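Local structure of cytosine deaminase (Klebsiella pneumoniae, 4R7W) at residues B[88-93]-B[125-130]; B[210-215]-B[275-280]; B[270-275]-B[323-328]. The protein probably catalyses the hydrolytic deamination of cytosine to uracil and ammonia, in an amidohydrolase-family TIM barrel that holds an iron(II) ion near the bound ligand. All blocks are in the same frame, centred on the assembly; numbering follows the deposited sequence.

Contact 1: B[88-93]-B[125-130]; sequences ASITPE and LAALQA
Ile-90 makes the first touch, CD1 reaching to 4.0 Å from the CB of Ala-127. Its chi1 of -145°, some 35° off staggered, leaves CG2 between the backbone N and the carbonyl carbon, with a looser approach of 4.4 Å from Ile-90 CG2 to Ala-126 CB. The CB of the next residue, Thr-91, points away from helix 126-137, and the residue serves as an N-cap, OG1 accepting a hydrogen bond from Asp-94 N. Pro-92 then opens helix 92-108 and carries the largest share of the buried surface. Its CD lies 3.8 Å from Ala-126 CB, whereas its CB is 3.7 Å from the NE2 of Gln-129. With CG anti to the backbone N (chi1 160°) and an extended chain beyond, Gln-129 slants across the proline ring and brings CD, OE1 and NE2 near its CG. Gln-129 is exposed and also touches a crystal neighbour, so the lattice may influence its conformation. At the carbonyl end, Pro-92 O is 3.2 Å from Ala-130 CB, a close approach of the carbonyl oxygen to the alanine methyl. The two helices flank strand 111-119 in sequence, as successive helices of the barrel wall. Ala-127 and Ala-130 also pack on Thr-95 of helix 92-108, while the side chains of Leu-125 and Leu-128 touch helix 160-170.

Contact 2: B[210-215]-B[275-280]; sequences CDEIDD and IHLQGR. With O7U ((2R)-2-amino-2,5-dihydro-1,5,2-diazaphosphinin-6(1H)-one 2-oxide), chain M.
Asp-214 presents its carboxylate to the chain just after helix 271-277, and its two oxygens take different donors. OD1 receives Gly-279 N at 2.8 Å in a nearly straight bond (168°), met on the syn side and 22° out of the carboxylate plane. OD2 takes Gln-278 NE2 at 2.8 Å in a weak, bent bond; the amide and carboxylate planes stand 69° apart. Gln-278 reaches this place through a chain bent at chi2, which sends NE2 to Asp-214 and turns OE1 toward Glu-212. There the side chains cross at about a right angle, and water carries the link. One molecule donates to Gln-278 OE1 (3.0 Å) and to Glu-212 OE1 (2.8 Å); a second joins the same amide oxygen to Glu-212 O. A third ties Asp-214 OD1 to Leu-277 O and accepts from Arg-280 N. Glu-212, fully extended, delivers its carboxylate to the bound phosphorus-containing ligand O7U as a two-pronged acceptor: OE1 takes N4 at 2.8 Å and OE2 takes N3 at 2.8 Å. Leu-277 CD1 closes in beside N4, 3.3 Å away. Gln-151 and His-241 also bond the ligand. P4, bonded to N3, N4, O4 and C5, is tetrahedral and resembles the carbon of a deamination intermediate, so the grip of Glu-212 on N3 and N4 is consistent with recognition of such a species, with Gln-278 and one water forming a second shell at Glu-212 OE1 and a second water holding its backbone carbonyl.

Contact 3: B[270-275]-B[323-328]; sequences CPTESI and LRILDA
Two helices that follow neighbouring parallel strands of the barrel meet here: Pro-271 and Thr-272 at the start of helix 271-277 rest on Ile-325 and Ala-328 of helix 322-332. The short axes pass 9.5 Å apart at 59°, and the contact is mainly apolar, with Thr-272 OG1 and Ile-325 O joining in through van der Waals contact. Thr-272 is the centre of it. Its chi1 of 53° puts OG1 between the backbone N and the carbonyl carbon, leaving CG2 anti to the carbonyl carbon and aimed at the other helix. CG2 meets Ala-328 CB at 3.6 Å, and OG1 lies 3.5 Å from Ile-325 CG1, where the two side chains cross at about a right angle. Pro-271 works one residue earlier, its ring CG 3.9 Å from Ile-325 CG2 and 3.5 Å from Ile-325 O, so the ring touches both side chain and backbone of that residue. The strands behind these helices are 266-269 and 303-305, adjacent and parallel in the sheet, and Phe-305 of the second packs against both Pro-271 and Ile-325. Ile-325 has a further role: its CD1 sits 3.6 Å above one face of the Arg-324 guanidinium, toward its rim. Bent at chi3, Arg-324 also brings NH1 to 3.9 Å from Thr-272 CG2, but its charge is answered across the dimer, where NH1 forms a salt bridge with Asp-327 of the second subunit. The reciprocal bridge runs from Asp-327 to Arg-324 of that subunit, and its His-331 packs on Thr-272 and Arg-324.

In the fold
Contacts 2 and 3 share helix 271-277, contact 3 using its start and contact 2 its end, with centres about 14 Å apart; their segments overlap at Ile-275, which takes little part in either. Glu-273 and Leu-277 of this helix touch O7U, while Ile-275 bonds Arg-288 of the second subunit, so the helix lies between pocket and dimer interface. Contact 2 is at the site itself, the Glu-212 side chain lying about 5 Å from the iron(II) ion. Contact 3 is set back, its Thr-272 side chain about 10 Å from O7U. Contact 1 is in another sector of the barrel, about 28 Å from each of the others between centres.

Contact 1: B[88-93]-B[125-130]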
ATOM      1  N   ALA B  88      -4.549  22.662 -22.591  1.00 28.97           N
ATOM      2  CA  ALA B  88      -4.480  23.388 -23.857  1.00 26.81           C
ATOM      3  C   ALA B  88      -4.777  22.518 -25.072  1.00 29.72           C
ATOM      4  O   ALA B  88      -5.141  23.032 -26.123  1.00 28.78           O
ATOM      5  CB  ALA B  88      -3.126  24.063 -24.021  1.00 26.40           C
ATOM      6  N   SER B  89      -4.618  21.205 -24.936  1.00 32.79           N
ATOM      7  CA  SER B  89      -4.835  20.317 -26.072  1.00 31.47           C
ATOM      8  C   SER B  89      -5.964  19.332 -25.825  1.00 28.57           C
ATOM      9  O   SER B  89      -6.134  18.376 -26.574  1.00 32.42           O
ATOM     10  CB  SER B  89      -3.553  19.560 -26.431  1.00 26.74           C
ATOM     11  OG  SER B  89      -3.081  18.792 -25.344  1.00 28.29           O
ATOM     12  N   ILE B  90      -6.731  19.572 -24.769  1.00 26.29           N
ATOM     13  CA  ILE B  90      -7.807  18.669 -24.406  1.00 28.00           C
ATOM     14  C   ILE B  90      -8.967  18.779 -25.405  1.00 29.19           C
ATOM     15  O   ILE B  90      -9.320  19.868 -25.865  1.00 28.00           O
ATOM     16  CB  ILE B  90      -8.263  18.878 -22.936  1.00 41.85           C
ATOM     17  CG1 ILE B  90      -8.677  17.547 -22.313  1.00 44.15           C
ATOM     18  CG2 ILE B  90      -9.367  19.921 -22.830  1.00 41.68           C
ATOM     19  CD1 ILE B  90      -9.058  17.659 -20.858  1.00 45.49           C
ATOM     20  N   THR B  91      -9.514  17.627 -25.772  1.00 24.55           N
ATOM     21  CA  THR B  91     -10.642  17.555 -26.695  1.00 28.57           C
ATOM     22  C   THR B  91     -11.650  16.540 -26.167  1.00 28.67           C
ATOM     23  O   THR B  91     -11.291  15.647 -25.393  1.00 26.49           O
ATOM     24  CB  THR B  91     -10.218  17.079 -28.097  1.00 26.39           C
ATOM     25  OG1 THR B  91      -9.961  15.671 -28.060  1.00 18.95           O
ATOM     26  CG2 THR B  91      -8.994  17.832 -28.608  1.00 25.57           C
ATOM     27  N   PRO B  92     -12.917  16.666 -26.592  1.00 27.44           N
ATOM     28  CA  PRO B  92     -13.946  15.721 -26.147  1.00 26.85           C
ATOM     29  C   PRO B  92     -13.615  14.249 -26.428  1.00 26.77           C
ATOM     30  O   PRO B  92     -13.932  13.400 -25.598  1.00 23.96           O
ATOM     31  CB  PRO B  92     -15.177  16.154 -26.951  1.00 25.41           C
ATOM     32  CG  PRO B  92     -14.966  17.611 -27.187  1.00 24.14           C
ATOM     33  CD  PRO B  92     -13.492  17.768 -27.389  1.00 23.90           C
ATOM     34  N   GLU B  93     -12.990  13.951 -27.562  1.00 28.98           N
ATOM     35  CA  GLU B  93     -12.764  12.559 -27.951  1.00 25.62           C
ATOM     36  C   GLU B  93     -11.589  11.906 -27.230  1.00 28.23           C
ATOM     37  O   GLU B  93     -11.649  10.736 -26.855  1.00 21.83           O
ATOM     38  CB  GLU B  93     -12.565  12.438 -29.463  1.00 31.38           C
ATOM     39  CG  GLU B  93     -12.468  10.996 -29.953  1.00 40.12           C
ATOM     40  CD  GLU B  93     -13.714  10.173 -29.625  1.00 43.64           C
ATOM     41  OE1 GLU B  93     -13.566   8.982 -29.270  1.00 41.30           O
ATOM     42  OE2 GLU B  93     -14.838  10.716 -29.728  1.00 45.52           O
ATOM     43  N   LEU B 125     -15.272  23.925 -22.032  1.00 21.89           N
ATOM     44  CA  LEU B 125     -15.935  22.859 -21.269  1.00 15.67           C
ATOM     45  C   LEU B 125     -15.910  21.504 -21.997  1.00 21.88           C
ATOM     46  O   LEU B 125     -16.880  20.738 -21.944  1.00 16.11           O
ATOM     47  CB  LEU B 125     -17.371  23.250 -20.901  1.00 19.39           C
ATOM     48  CG  LEU B 125     -17.579  24.445 -19.960  1.00 15.48           C
ATOM     49  CD1 LEU B 125     -19.069  24.754 -19.789  1.00 31.04           C
ATOM     50  CD2 LEU B 125     -16.928  24.225 -18.608  1.00 14.64           C
ATOM     51  N   ALA B 126     -14.799  21.220 -22.676  1.00 16.12           N
ATOM     52  CA  ALA B 126     -14.706  20.064 -23.574  1.00 22.07           C
ATOM     53  C   ALA B 126     -14.778  18.730 -22.836  1.00 23.08           C
ATOM     54  O   ALA B 126     -15.483  17.813 -23.263  1.00 18.96           O
ATOM     55  CB  ALA B 126     -13.431  20.132 -24.404  1.00 16.84           C
ATOM     56  N   ALA B 127     -14.035  18.622 -21.740  1.00 15.34           N
ATOM     57  CA  ALA B 127     -14.045  17.406 -20.935  1.00 14.89           C
ATOM     58  C   ALA B 127     -15.408  17.168 -20.291  1.00 15.19           C
ATOM     59  O   ALA B 127     -15.881  16.022 -20.197  1.00 14.88           O
ATOM     60  CB  ALA B 127     -12.959  17.467 -19.867  1.00 14.15           C
ATOM     61  N   LEU B 128     -16.040  18.246 -19.840  1.00 15.80           N
ATOM     62  CA  LEU B 128     -17.381  18.128 -19.278  1.00 19.94           C
ATOM     63  C   LEU B 128     -18.333  17.562 -20.327  1.00 21.34           C
ATOM     64  O   LEU B 128     -19.062  16.608 -20.048  1.00 23.30           O
ATOM     65  CB  LEU B 128     -17.888  19.473 -18.768  1.00 21.97           C
ATOM     66  CG  LEU B 128     -19.305  19.411 -18.203  1.00 27.68           C
ATOM     67  CD1 LEU B 128     -19.363  18.466 -17.001  1.00 25.04           C
ATOM     68  CD2 LEU B 128     -19.793  20.807 -17.838  1.00 14.79           C
ATOM     69  N   GLN B 129     -18.302  18.124 -21.535  1.00 16.16           N
ATOM     70  CA  GLN B 129     -19.142  17.610 -22.621  1.00 17.82           C
ATOM     71  C   GLN B 129     -18.904  16.107 -22.828  1.00 20.57           C
ATOM     72  O   GLN B 129     -19.843  15.324 -22.960  1.00 17.42           O
ATOM     73  CB  GLN B 129     -18.897  18.369 -23.932  1.00 17.68           C
ATOM     74  CG  GLN B 129     -19.367  17.581 -25.140  1.00 18.54           C
ATOM     75  CD  GLN B 129     -18.861  18.115 -26.462  1.00 30.51           C
ATOM     76  OE1 GLN B 129     -18.627  19.315 -26.619  1.00 28.37           O
ATOM     77  NE2 GLN B 129     -18.696  17.217 -27.430  1.00 26.39           N
ATOM     78  N   ALA B 130     -17.636  15.716 -22.816  1.00 18.00           N
ATOM     79  CA  ALA B 130     -17.251  14.316 -22.997  1.00 20.65           C
ATOM     80  C   ALA B 130     -17.797  13.399 -21.900  1.00 18.39           C
ATOM     81  O   ALA B 130     -18.367  12.342 -22.186  1.00 18.73           O
ATOM     82  CB  ALA B 130     -15.729  14.206 -23.068  1.00 21.24           C
TER

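Contact 2: B[210-215]-B[275-280]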
ATOM      1  N   CYS B 210     -11.595  20.314  -0.109  1.00  8.28           N
ATOM      2  CA  CYS B 210     -11.619  21.221   1.014  1.00  8.25           C
ATOM      3  C   CYS B 210     -10.334  21.135   1.809  1.00 13.32           C
ATOM      4  O   CYS B 210     -10.017  20.089   2.380  1.00  9.55           O
ATOM      5  CB  CYS B 210     -12.793  20.900   1.912  1.00  8.40           C
ATOM      6  SG  CYS B 210     -13.216  22.204   3.023  1.00 13.31           S
ATOM      7  N   ASP B 211      -9.593  22.241   1.817  1.00  9.43           N
ATOM      8  CA  ASP B 211      -8.355  22.356   2.583  1.00 11.09           C
ATOM      9  C   ASP B 211      -7.328  21.277   2.215  1.00 11.93           C
ATOM     10  O   ASP B 211      -6.767  20.607   3.108  1.00  7.66           O
ATOM     11  CB  ASP B 211      -8.654  22.317   4.083  1.00  9.84           C
ATOM     12  CG  ASP B 211      -9.623  23.411   4.527  1.00 11.92           C
ATOM     13  OD1 ASP B 211     -10.606  23.088   5.230  1.00 10.19           O
ATOM     14  OD2 ASP B 211      -9.374  24.599   4.225  1.00 14.25           O
ATOM     15  N   GLU B 212      -7.083  21.096   0.917  1.00  7.76           N
ATOM     16  CA  GLU B 212      -6.056  20.136   0.484  1.00 11.00           C
ATOM     17  C   GLU B 212      -4.668  20.736   0.574  1.00 13.54           C
ATOM     18  O   GLU B 212      -4.030  20.988  -0.447  1.00 10.10           O
ATOM     19  CB  GLU B 212      -6.295  19.614  -0.936  1.00 12.46           C
ATOM     20  CG  GLU B 212      -5.418  18.373  -1.271  1.00 16.45           C
ATOM     21  CD  GLU B 212      -5.602  17.862  -2.696  1.00 19.43           C
ATOM     22  OE1 GLU B 212      -5.027  16.798  -3.028  1.00 16.73           O
ATOM     23  OE2 GLU B 212      -6.317  18.526  -3.482  1.00 12.96           O
ATOM     24  N   ILE B 213      -4.199  20.964   1.796  1.00  7.61           N
ATOM     25  CA  ILE B 213      -2.934  21.649   2.001  1.00  7.65           C
ATOM     26  C   ILE B 213      -2.507  21.430   3.449  1.00 16.58           C
ATOM     27  O   ILE B 213      -3.351  21.109   4.289  1.00 14.85           O
ATOM     28  CB  ILE B 213      -3.103  23.168   1.695  1.00  7.78           C
ATOM     29  CG1 ILE B 213      -1.782  23.920   1.766  1.00 13.40           C
ATOM     30  CG2 ILE B 213      -4.120  23.794   2.633  1.00  7.79           C
ATOM     31  CD1 ILE B 213      -1.922  25.391   1.318  1.00 11.95           C
ATOM     32  N   ASP B 214      -1.212  21.568   3.746  1.00 11.45           N
ATOM     33  CA  ASP B 214      -0.717  21.282   5.095  1.00 12.61           C
ATOM     34  C   ASP B 214      -0.689  22.492   6.038  1.00 17.24           C
ATOM     35  O   ASP B 214      -0.149  22.407   7.142  1.00 19.33           O
ATOM     36  CB  ASP B 214       0.671  20.638   5.042  1.00  9.48           C
ATOM     37  CG  ASP B 214       0.647  19.254   4.444  1.00 10.51           C
ATOM     38  OD1 ASP B 214       1.568  18.913   3.664  1.00 11.81           O
ATOM     39  OD2 ASP B 214      -0.296  18.506   4.763  1.00 12.83           O
ATOM     40  N   ASP B 215      -1.267  23.605   5.604  1.00 14.59           N
ATOM     41  CA  ASP B 215      -1.359  24.812   6.426  1.00 13.49           C
ATOM     42  C   ASP B 215      -2.437  24.624   7.501  1.00 13.92           C
ATOM     43  O   ASP B 215      -3.599  24.451   7.164  1.00  9.82           O
ATOM     44  CB  ASP B 215      -1.713  26.001   5.519  1.00  9.98           C
ATOM     45  CG  ASP B 215      -1.834  27.328   6.274  1.00 12.12           C
ATOM     46  OD1 ASP B 215      -2.170  28.338   5.625  1.00 12.64           O
ATOM     47  OD2 ASP B 215      -1.605  27.379   7.493  1.00 10.76           O
ATOM     48  N   ILE B 275      -0.547  10.887   0.768  1.00  9.61           N
ATOM     49  CA  ILE B 275       0.770  10.485   1.247  1.00  8.94           C
ATOM     50  C   ILE B 275       1.843  10.920   0.229  1.00  9.68           C
ATOM     51  O   ILE B 275       2.957  11.286   0.605  1.00  8.67           O
ATOM     52  CB  ILE B 275       0.856   8.975   1.563  1.00 15.57           C
ATOM     53  CG1 ILE B 275       2.056   8.685   2.468  1.00 19.59           C
ATOM     54  CG2 ILE B 275       0.923   8.149   0.284  1.00 22.73           C
ATOM     55  CD1 ILE B 275       1.843   9.085   3.917  1.00 21.37           C
ATOM     56  N   HIS B 276       1.465  10.925  -1.050  1.00 10.17           N
ATOM     57  CA  HIS B 276       2.308  11.414  -2.146  1.00 16.23           C
ATOM     58  C   HIS B 276       2.430  12.939  -2.153  1.00 10.98           C
ATOM     59  O   HIS B 276       3.538  13.472  -2.202  1.00  9.10           O
ATOM     60  CB  HIS B 276       1.737  10.925  -3.483  1.00 16.08           C
ATOM     61  CG  HIS B 276       2.469  11.429  -4.693  1.00 12.00           C
ATOM     62  ND1 HIS B 276       3.831  11.285  -4.864  1.00  8.83           N
ATOM     63  CD2 HIS B 276       2.015  12.061  -5.804  1.00  8.77           C
ATOM     64  CE1 HIS B 276       4.186  11.817  -6.020  1.00 11.55           C
ATOM     65  NE2 HIS B 276       3.103  12.297  -6.611  1.00 10.36           N
ATOM     66  N   LEU B 277       1.299  13.645  -2.104  1.00  8.04           N
ATOM     67  CA  LEU B 277       1.321  15.105  -2.308  1.00  9.58           C
ATOM     68  C   LEU B 277       1.552  15.926  -1.047  1.00 11.72           C
ATOM     69  O   LEU B 277       2.025  17.070  -1.122  1.00  7.98           O
ATOM     70  CB  LEU B 277       0.019  15.581  -2.966  1.00  8.03           C
ATOM     71  CG  LEU B 277      -0.325  15.081  -4.371  1.00  9.09           C
ATOM     72  CD1 LEU B 277      -1.743  15.544  -4.724  1.00  9.21           C
ATOM     73  CD2 LEU B 277       0.692  15.564  -5.427  1.00 11.52           C
ATOM     74  N   GLN B 278       1.209  15.358   0.110  1.00 12.14           N
ATOM     75  CA  GLN B 278       1.379  16.069   1.375  1.00 11.88           C
ATOM     76  C   GLN B 278       2.769  15.826   1.983  1.00 10.06           C
ATOM     77  O   GLN B 278       3.502  14.936   1.549  1.00  9.69           O
ATOM     78  CB  GLN B 278       0.262  15.710   2.375  1.00  7.61           C
ATOM     79  CG  GLN B 278      -1.156  15.886   1.820  1.00  8.62           C
ATOM     80  CD  GLN B 278      -1.423  17.316   1.287  1.00 14.00           C
ATOM     81  OE1 GLN B 278      -1.641  17.520   0.086  1.00 10.27           O
ATOM     82  NE2 GLN B 278      -1.419  18.294   2.187  1.00  9.44           N
ATOM     83  N   GLY B 279       3.132  16.639   2.970  1.00 11.32           N
ATOM     84  CA  GLY B 279       4.431  16.525   3.629  1.00  9.97           C
ATOM     85  C   GLY B 279       5.569  17.065   2.789  1.00  8.22           C
ATOM     86  O   GLY B 279       6.746  16.945   3.153  1.00  8.47           O
ATOM     87  N   ARG B 280       5.225  17.692   1.663  1.00  8.89           N
ATOM     88  CA  ARG B 280       6.244  18.114   0.701  1.00 12.32           C
ATOM     89  C   ARG B 280       6.972  19.393   1.112  1.00 13.64           C
ATOM     90  O   ARG B 280       8.018  19.726   0.559  1.00 12.55           O
ATOM     91  CB  ARG B 280       5.610  18.277  -0.686  1.00 10.24           C
ATOM     92  CG  ARG B 280       5.202  16.944  -1.315  1.00 10.50           C
ATOM     93  CD  ARG B 280       6.397  16.181  -1.859  1.00 10.83           C
ATOM     94  NE  ARG B 280       5.967  15.004  -2.602  1.00 13.41           N
ATOM     95  CZ  ARG B 280       6.760  14.200  -3.304  1.00 11.96           C
ATOM     96  NH1 ARG B 280       8.058  14.425  -3.394  1.00  9.22           N
ATOM     97  NH2 ARG B 280       6.236  13.151  -3.925  1.00 16.75           N
TER
HETATM   98  N1  O7U M 502      -6.758  18.572  -8.474  1.00 10.65           N
HETATM   99  C2  O7U M 502      -6.783  18.957  -7.130  1.00 10.53           C
HETATM  100  O2  O7U M 502      -6.998  20.104  -6.703  1.00  8.76           O
HETATM  101  N3  O7U M 502      -6.565  17.997  -6.170  1.00 12.06           N
HETATM  102  N4  O7U M 502      -4.917  15.899  -5.685  1.00 12.36           N
HETATM  103  O4  O7U M 502      -7.352  15.806  -5.604  1.00 15.23           O
HETATM  104  P4  O7U M 502      -6.294  16.417  -6.389  1.00 13.76           P
HETATM  105  C5  O7U M 502      -6.290  16.144  -8.151  1.00  8.99           C
HETATM  106  C6  O7U M 502      -6.511  17.186  -8.869  1.00 13.99           C
HETATM  107  O   HOH W   1      -3.522  15.454  -1.038  1.00  8.42           O
HETATM  108  O   HOH W   2      -1.320  20.096  -0.734  1.00 14.36           O
HETATM  109  O   HOH W   3       2.746  19.141   0.806  1.00 17.66           O

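Contact 3: B[270-275]-B[323-328]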
ATOM      1  N   CYS B 270      -8.170  10.489   0.601  1.00  8.18           N
ATOM      2  CA  CYS B 270      -7.442   9.813  -0.466  1.00  8.24           C
ATOM      3  C   CYS B 270      -6.000   9.499  -0.043  1.00  9.87           C
ATOM      4  O   CYS B 270      -5.062  10.216  -0.418  1.00 15.57           O
ATOM      5  CB  CYS B 270      -7.475  10.668  -1.731  1.00  8.26           C
ATOM      6  SG  CYS B 270      -9.164  11.203  -2.231  1.00 10.69           S
ATOM      7  N   PRO B 271      -5.815   8.424   0.740  1.00 12.24           N
ATOM      8  CA  PRO B 271      -4.542   8.140   1.428  1.00  9.09           C
ATOM      9  C   PRO B 271      -3.326   7.961   0.517  1.00  8.15           C
ATOM     10  O   PRO B 271      -2.241   8.395   0.898  1.00  8.79           O
ATOM     11  CB  PRO B 271      -4.835   6.834   2.171  1.00 12.61           C
ATOM     12  CG  PRO B 271      -5.945   6.197   1.386  1.00  9.27           C
ATOM     13  CD  PRO B 271      -6.806   7.363   0.985  1.00 11.68           C
ATOM     14  N   THR B 272      -3.475   7.325  -0.642  1.00 13.78           N
ATOM     15  CA  THR B 272      -2.327   7.197  -1.529  1.00  8.38           C
ATOM     16  C   THR B 272      -2.005   8.546  -2.177  1.00  8.28           C
ATOM     17  O   THR B 272      -0.846   8.872  -2.394  1.00  8.29           O
ATOM     18  CB  THR B 272      -2.536   6.152  -2.630  1.00 11.88           C
ATOM     19  OG1 THR B 272      -3.751   6.431  -3.337  1.00  8.72           O
ATOM     20  CG2 THR B 272      -2.573   4.737  -2.043  1.00  8.81           C
ATOM     21  N   GLU B 273      -3.036   9.335  -2.459  1.00  8.23           N
ATOM     22  CA  GLU B 273      -2.823  10.597  -3.151  1.00 13.85           C
ATOM     23  C   GLU B 273      -2.155  11.592  -2.216  1.00 13.37           C
ATOM     24  O   GLU B 273      -1.212  12.291  -2.596  1.00 10.26           O
ATOM     25  CB  GLU B 273      -4.153  11.172  -3.636  1.00 13.63           C
ATOM     26  CG  GLU B 273      -4.005  12.359  -4.569  1.00 13.58           C
ATOM     27  CD  GLU B 273      -3.940  11.936  -6.019  1.00 17.66           C
ATOM     28  OE1 GLU B 273      -3.800  10.716  -6.281  1.00 12.92           O
ATOM     29  OE2 GLU B 273      -4.047  12.820  -6.897  1.00 16.22           O
ATOM     30  N   SER B 274      -2.662  11.669  -0.991  1.00  7.87           N
ATOM     31  CA  SER B 274      -2.125  12.623  -0.020  1.00  7.73           C
ATOM     32  C   SER B 274      -0.777  12.190   0.583  1.00 10.86           C
ATOM     33  O   SER B 274       0.067  13.038   0.869  1.00 11.25           O
ATOM     34  CB  SER B 274      -3.162  12.934   1.065  1.00 11.55           C
ATOM     35  OG  SER B 274      -4.344  13.499   0.497  1.00 12.59           O
ATOM     36  N   ILE B 275      -0.547  10.887   0.768  1.00  9.61           N
ATOM     37  CA  ILE B 275       0.770  10.485   1.247  1.00  8.94           C
ATOM     38  C   ILE B 275       1.843  10.920   0.229  1.00  9.68           C
ATOM     39  O   ILE B 275       2.957  11.286   0.605  1.00  8.67           O
ATOM     40  CB  ILE B 275       0.856   8.975   1.563  1.00 15.57           C
ATOM     41  CG1 ILE B 275       2.056   8.685   2.468  1.00 19.59           C
ATOM     42  CG2 ILE B 275       0.923   8.149   0.284  1.00 22.73           C
ATOM     43  CD1 ILE B 275       1.843   9.085   3.917  1.00 21.37           C
ATOM     44  N   LEU B 323      -8.998  -1.723  -3.217  1.00 11.68           N
ATOM     45  CA  LEU B 323      -8.494  -2.472  -2.070  1.00 10.96           C
ATOM     46  C   LEU B 323      -7.065  -2.058  -1.699  1.00 14.22           C
ATOM     47  O   LEU B 323      -6.698  -2.093  -0.531  1.00 10.51           O
ATOM     48  CB  LEU B 323      -8.585  -3.980  -2.296  1.00 11.45           C
ATOM     49  CG  LEU B 323      -9.983  -4.575  -2.095  1.00 11.95           C
ATOM     50  CD1 LEU B 323      -9.958  -6.073  -2.365  1.00 13.14           C
ATOM     51  CD2 LEU B 323     -10.475  -4.286  -0.674  1.00 15.84           C
ATOM     52  N   ARG B 324      -6.273  -1.654  -2.689  1.00 14.06           N
ATOM     53  CA  ARG B 324      -4.922  -1.148  -2.422  1.00 18.05           C
ATOM     54  C   ARG B 324      -4.959   0.149  -1.619  1.00 12.39           C
ATOM     55  O   ARG B 324      -4.110   0.412  -0.760  1.00  9.64           O
ATOM     56  CB  ARG B 324      -4.190  -0.908  -3.734  1.00 18.06           C
ATOM     57  CG  ARG B 324      -2.710  -0.574  -3.560  1.00 18.17           C
ATOM     58  CD  ARG B 324      -2.029  -0.532  -4.912  1.00 16.09           C
ATOM     59  NE  ARG B 324      -2.570   0.554  -5.723  1.00 23.43           N
ATOM     60  CZ  ARG B 324      -2.187   1.827  -5.624  1.00 19.67           C
ATOM     61  NH1 ARG B 324      -1.254   2.184  -4.751  1.00 25.89           N
ATOM     62  NH2 ARG B 324      -2.734   2.746  -6.401  1.00 22.25           N
ATOM     63  N   ILE B 325      -5.953   0.969  -1.918  1.00  9.74           N
ATOM     64  CA  ILE B 325      -6.134   2.243  -1.239  1.00  9.49           C
ATOM     65  C   ILE B 325      -6.653   2.008   0.183  1.00  9.43           C
ATOM     66  O   ILE B 325      -6.256   2.686   1.132  1.00  9.21           O
ATOM     67  CB  ILE B 325      -7.087   3.165  -2.050  1.00  9.39           C
ATOM     68  CG1 ILE B 325      -6.286   4.061  -3.018  1.00  9.51           C
ATOM     69  CG2 ILE B 325      -7.942   4.021  -1.127  1.00  9.23           C
ATOM     70  CD1 ILE B 325      -5.449   3.316  -4.069  1.00  9.44           C
ATOM     71  N   LEU B 326      -7.547   1.040   0.332  1.00  9.75           N
ATOM     72  CA  LEU B 326      -7.996   0.644   1.668  1.00 11.50           C
ATOM     73  C   LEU B 326      -6.810   0.250   2.551  1.00 14.37           C
ATOM     74  O   LEU B 326      -6.704   0.689   3.698  1.00 11.49           O
ATOM     75  CB  LEU B 326      -9.012  -0.505   1.601  1.00 10.33           C
ATOM     76  CG  LEU B 326      -9.529  -0.941   2.970  1.00 17.99           C
ATOM     77  CD1 LEU B 326     -10.159   0.237   3.711  1.00 10.36           C
ATOM     78  CD2 LEU B 326     -10.508  -2.121   2.855  1.00 21.24           C
ATOM     79  N   ASP B 327      -5.917  -0.564   1.997  1.00 13.22           N
ATOM     80  CA  ASP B 327      -4.749  -1.055   2.721  1.00 10.90           C
ATOM     81  C   ASP B 327      -3.898   0.147   3.120  1.00 11.90           C
ATOM     82  O   ASP B 327      -3.518   0.310   4.280  1.00  9.59           O
ATOM     83  CB  ASP B 327      -3.946  -1.962   1.795  1.00 10.15           C
ATOM     84  CG  ASP B 327      -2.841  -2.687   2.500  1.00 15.07           C
ATOM     85  OD1 ASP B 327      -1.701  -2.613   1.995  1.00 17.42           O
ATOM     86  OD2 ASP B 327      -3.112  -3.355   3.535  1.00 11.66           O
ATOM     87  N   ALA B 328      -3.612   0.990   2.139  1.00 14.28           N
ATOM     88  CA  ALA B 328      -2.885   2.229   2.384  1.00 11.63           C
ATOM     89  C   ALA B 328      -3.545   3.047   3.494  1.00  8.95           C
ATOM     90  O   ALA B 328      -2.886   3.432   4.464  1.00 11.33           O
ATOM     91  CB  ALA B 328      -2.777   3.034   1.105  1.00  8.92           C
TER